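Local coordinates for protein betaine aldehyde dehydrogenase (Staphylococcus aureus subsp. aureus COL, PDB 4QTO) that catalyses the NAD-dependent oxidation of betaine aldehyde to glycine betaine, as a tetrameric member of the aldehyde dehydrogenase family, at residues 182-185 against 186-189; 286-289 against 290-294. One frame throughout, in Å; residues are numbered along the deposited sequence.

Interaction 1: residues 182-185 against 186-189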
loop_
_atom_site.group_PDB
_atom_site.type_symbol
_atom_site.label_atom_id
_atom_site.label_comp_id
_atom_site.label_asym_id
_atom_site.label_seq_id
_atom_site.Cartn_x
_atom_site.Cartn_y
_atom_site.Cartn_z
ATOM N N TYR A 182 -17.756 -2.195 27.545
ATOM C CA TYR A 182 -18.448 -1.875 26.282
ATOM C C TYR A 182 -18.582 -3.194 25.540
ATOM O O TYR A 182 -17.865 -3.484 24.574
ATOM C CB TYR A 182 -17.621 -0.887 25.459
ATOM C CG TYR A 182 -17.486 0.464 26.086
ATOM C CD1 TYR A 182 -18.407 1.430 25.843
ATOM C CD2 TYR A 182 -16.424 0.765 26.928
ATOM C CE1 TYR A 182 -18.304 2.689 26.429
ATOM C CE2 TYR A 182 -16.296 2.018 27.506
ATOM C CZ TYR A 182 -17.225 2.986 27.236
ATOM O OH TYR A 182 -17.124 4.243 27.789
ATOM N N PRO A 183 -19.511 -4.027 25.986
ATOM C CA PRO A 183 -19.598 -5.381 25.437
ATOM C C PRO A 183 -19.812 -5.490 23.944
ATOM O O PRO A 183 -19.048 -6.182 23.264
ATOM C CB PRO A 183 -20.776 -6.011 26.202
ATOM C CG PRO A 183 -20.891 -5.220 27.431
ATOM C CD PRO A 183 -20.429 -3.829 27.110
ATOM N N LEU A 184 -20.833 -4.836 23.432
ATOM C CA LEU A 184 -21.088 -4.966 22.024
ATOM C C LEU A 184 -20.056 -4.228 21.184
ATOM O O LEU A 184 -19.710 -4.689 20.087
ATOM C CB LEU A 184 -22.522 -4.544 21.689
ATOM C CG LEU A 184 -22.932 -4.850 20.256
ATOM C CD1 LEU A 184 -22.767 -6.314 19.902
ATOM C CD2 LEU A 184 -24.344 -4.363 20.002
ATOM N N LEU A 185 -19.583 -3.084 21.642
ATOM C CA LEU A 185 -18.590 -2.347 20.886
ATOM C C LEU A 185 -17.338 -3.201 20.709
ATOM O O LEU A 185 -16.832 -3.365 19.588
ATOM C CB LEU A 185 -18.230 -1.050 21.582
ATOM C CG LEU A 185 -17.168 -0.202 20.910
ATOM C CD1 LEU A 185 -17.683 0.325 19.559
ATOM C CD2 LEU A 185 -16.779 0.941 21.853
ATOM N N GLN A 186 -16.838 -3.783 21.804
ATOM C CA GLN A 186 -15.620 -4.584 21.712
ATOM C C GLN A 186 -15.872 -5.859 20.917
ATOM O O GLN A 186 -14.985 -6.312 20.202
ATOM C CB GLN A 186 -15.066 -4.870 23.109
ATOM C CG GLN A 186 -14.640 -3.615 23.836
ATOM C CD GLN A 186 -13.607 -2.790 23.088
ATOM O OE1 GLN A 186 -12.482 -3.238 22.831
ATOM N NE2 GLN A 186 -13.955 -1.543 22.798
ATOM N N ALA A 187 -17.073 -6.412 21.004
ATOM C CA ALA A 187 -17.424 -7.579 20.204
ATOM C C ALA A 187 -17.334 -7.227 18.704
ATOM O O ALA A 187 -16.781 -7.996 17.910
ATOM C CB ALA A 187 -18.805 -8.074 20.524
ATOM N N SER A 188 -17.893 -6.071 18.328
ATOM C CA SER A 188 -17.891 -5.656 16.907
ATOM C C SER A 188 -16.477 -5.527 16.357
ATOM O O SER A 188 -16.201 -5.835 15.195
ATOM C CB SER A 188 -18.674 -4.365 16.652
ATOM O OG SER A 188 -18.015 -3.178 17.122
ATOM N N TRP A 189 -15.554 -5.047 17.187
ATOM C CA TRP A 189 -14.163 -4.875 16.752
ATOM C C TRP A 189 -13.475 -6.185 16.367
ATOM O O TRP A 189 -12.539 -6.193 15.568
ATOM C CB TRP A 189 -13.346 -4.198 17.858
ATOM C CG TRP A 189 -13.648 -2.746 18.135
ATOM C CD1 TRP A 189 -14.749 -2.036 17.774
ATOM C CD2 TRP A 189 -12.869 -1.873 18.971
ATOM N NE1 TRP A 189 -14.664 -0.758 18.276
ATOM C CE2 TRP A 189 -13.503 -0.637 18.995
ATOM C CE3 TRP A 189 -11.651 -2.026 19.651
ATOM C CZ2 TRP A 189 -13.000 0.441 19.719
ATOM C CZ3 TRP A 189 -11.136 -0.932 20.347
ATOM C CH2 TRP A 189 -11.816 0.266 20.364
#
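The carbonyl oxygen of L185 is gripped twice in the first turns of helix 183-197, the helix of a beta-alpha-beta unit in the Rossmann-type domain: S188 OG donates to L185 O at 2.7 Å, and W189 N reaches L185 O at 3.2 Å. The hydroxyl gets there because OG sits between the backbone N and the carbonyl carbon of S188 (chi1 73°), which turns it back toward the preceding turn. Y182 holds the N-cap position, and its carbonyl opens the series of i to i+4 bonds: Q186 N to Y182 O measures 3.0 Å, with an N-H...O angle of 169°. A187 N to P183 O and S188 N to L184 O continue it.

Outside the backbone, the L185 side chain touches both Q186 and W189, which also meet each other. Its CD2 is 3.9 Å from Q186 NE2, a contact made possible by the bend of the glutamine chain at chi2 (-57°), and that same NE2 stands 3.6 Å above the plane of the W189 ring, offset toward the rim. W480 meets W189 edge-to-face, while Y182 meets H308 likewise and lies near a bound triethylene glycol. L185 CD1 touches the indole nitrogen, W189 NE1, at 3.5 Å.

Interaction 2: residues 286-289 against 290-294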
loop_
_atom_site.group_PDB
_atom_site.type_symbol
_atom_site.label_atom_id
_atom_site.label_comp_id
_atom_site.label_asym_id
_atom_site.label_seq_id
_atom_site.Cartn_x
_atom_site.Cartn_y
_atom_site.Cartn_z
ATOM N N ASN A 286 -3.211 12.720 30.476
ATOM C CA ASN A 286 -3.928 13.874 29.910
ATOM C C ASN A 286 -3.022 15.048 30.264
ATOM O O ASN A 286 -2.977 15.487 31.427
ATOM C CB ASN A 286 -5.301 13.971 30.526
ATOM C CG ASN A 286 -6.135 15.049 29.895
ATOM O OD1 ASN A 286 -5.624 15.838 29.088
ATOM N ND2 ASN A 286 -7.411 15.099 30.244
ATOM N N ILE A 287 -2.236 15.517 29.301
ATOM C CA ILE A 287 -1.210 16.515 29.525
ATOM C C ILE A 287 -1.743 17.911 29.173
ATOM O O ILE A 287 -2.093 18.175 28.019
ATOM C CB ILE A 287 0.023 16.205 28.655
ATOM C CG1 ILE A 287 0.567 14.810 28.981
ATOM C CG2 ILE A 287 1.098 17.248 28.828
ATOM C CD1 ILE A 287 1.623 14.320 28.025
ATOM N N ILE A 288 -1.748 18.789 30.161
ATOM C CA ILE A 288 -2.311 20.129 30.011
ATOM C C ILE A 288 -1.250 21.193 30.241
ATOM O O ILE A 288 -0.732 21.355 31.351
ATOM C CB ILE A 288 -3.482 20.289 30.979
ATOM C CG1 ILE A 288 -4.532 19.175 30.784
ATOM C CG2 ILE A 288 -4.092 21.678 30.859
ATOM C CD1 ILE A 288 -5.573 19.148 31.870
ATOM N N PHE A 289 -0.895 21.897 29.180
ATOM C CA PHE A 289 0.078 22.990 29.257
ATOM C C PHE A 289 -0.560 24.295 29.682
ATOM O O PHE A 289 -1.785 24.476 29.566
ATOM C CB PHE A 289 0.758 23.167 27.912
ATOM C CG PHE A 289 1.804 22.126 27.621
ATOM C CD1 PHE A 289 3.106 22.321 28.058
ATOM C CD2 PHE A 289 1.496 20.961 26.960
ATOM C CE1 PHE A 289 4.079 21.376 27.824
ATOM C CE2 PHE A 289 2.471 20.006 26.704
ATOM C CZ PHE A 289 3.782 20.223 27.144
ATOM N N ASP A 290 0.275 25.239 30.141
ATOM C CA ASP A 290 -0.234 26.534 30.590
ATOM C C ASP A 290 -0.801 27.386 29.457
ATOM O O ASP A 290 -1.467 28.374 29.726
ATOM C CB ASP A 290 0.736 27.270 31.533
ATOM C CG ASP A 290 1.999 27.730 30.903
ATOM O OD1 ASP A 290 2.062 27.876 29.655
ATOM O OD2 ASP A 290 2.955 28.005 31.696
ATOM N N ASP A 291 -0.576 26.978 28.202
ATOM C CA ASP A 291 -1.150 27.643 27.064
ATOM C C ASP A 291 -2.276 26.863 26.380
ATOM O O ASP A 291 -2.632 27.151 25.235
ATOM C CB ASP A 291 -0.084 28.084 26.057
ATOM C CG ASP A 291 0.688 26.934 25.457
ATOM O OD1 ASP A 291 0.470 25.771 25.852
ATOM O OD2 ASP A 291 1.535 27.210 24.555
ATOM N N ALA A 292 -2.823 25.888 27.087
ATOM C CA ALA A 292 -4.026 25.237 26.656
ATOM C C ALA A 292 -5.197 26.211 26.752
ATOM O O ALA A 292 -5.156 27.193 27.532
ATOM C CB ALA A 292 -4.326 24.081 27.558
ATOM N N ASP A 293 -6.225 25.958 25.959
ATOM C CA ASP A 293 -7.530 26.621 26.123
ATOM C C ASP A 293 -7.997 26.041 27.463
ATOM O O ASP A 293 -8.308 24.834 27.595
ATOM C CB ASP A 293 -8.433 26.230 24.970
ATOM C CG ASP A 293 -9.854 26.725 25.108
ATOM O OD1 ASP A 293 -10.352 26.905 26.248
ATOM O OD2 ASP A 293 -10.511 26.827 24.029
ATOM N N PHE A 294 -8.004 26.882 28.508
ATOM C CA PHE A 294 -8.231 26.389 29.859
ATOM C C PHE A 294 -9.590 25.766 30.094
ATOM O O PHE A 294 -9.672 24.649 30.642
ATOM C CB PHE A 294 -7.954 27.520 30.880
ATOM C CG PHE A 294 -8.077 27.071 32.292
ATOM C CD1 PHE A 294 -7.048 26.390 32.911
ATOM C CD2 PHE A 294 -9.255 27.270 32.964
ATOM C CE1 PHE A 294 -7.175 25.948 34.234
ATOM C CE2 PHE A 294 -9.380 26.858 34.290
ATOM C CZ PHE A 294 -8.350 26.192 34.902
#
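F289 and D290 form the first half of a type I beta turn, F289 to A292, that takes the chain out of parallel strand 285-288 toward helix 294-306. The evidence is the closing bond: A292 N donates to F289 O at 3.0 Å with a nearly straight N-H...O angle of 163°, although the donor stands 61° out of the carbonyl plane. The ring of F289 leads away from the turn and packs edge-to-face with F425, so the turn is anchored from its first residue.

D290, at the exposed corner, rests its CB against the carbonyl carbon, F289 C, at 3.7 Å. D291 folds back instead, and its OD1 lies 3.3 Å from F289 CB. The two acidic side chains bind the turn to different neighbours: D290 OD2 is hydrogen-bonded to S324 OG, whereas D291 pairs OD1 with S448 OG and forms a salt bridge from OD2 to K453. A292 directs its methyl group back to the strand, with CB 3.3 Å from F289 O. Beyond it, D293 N-caps helix 294-306 through OD1 to L296 N. The apolar contact between the last strand residue and the end of the turn is I288 CG2 to A292 CB, at 4.1 Å.

How the interactions relate
From the N terminus, strand 162-177 leads into interaction 1, which starts helix 183-197 before the chain returns in strand 200-204. About a hundred residues later, interaction 2 takes the chain from strand 285-288 toward helix 294-306. Each contact closes a loop of only a few residues, one a helical turn and the other a beta turn. They follow in series, neither nesting nor crossing. The centres of interaction 1 and interaction 2 lie about 32 Å apart. The nearest atoms of interactions 1 and 2 are about 15 Å apart, so they do not touch. Interaction 1 belongs to a crossover of the sheet of the Rossmann-type domain, interaction 2 to an end of a strand in the other sheet.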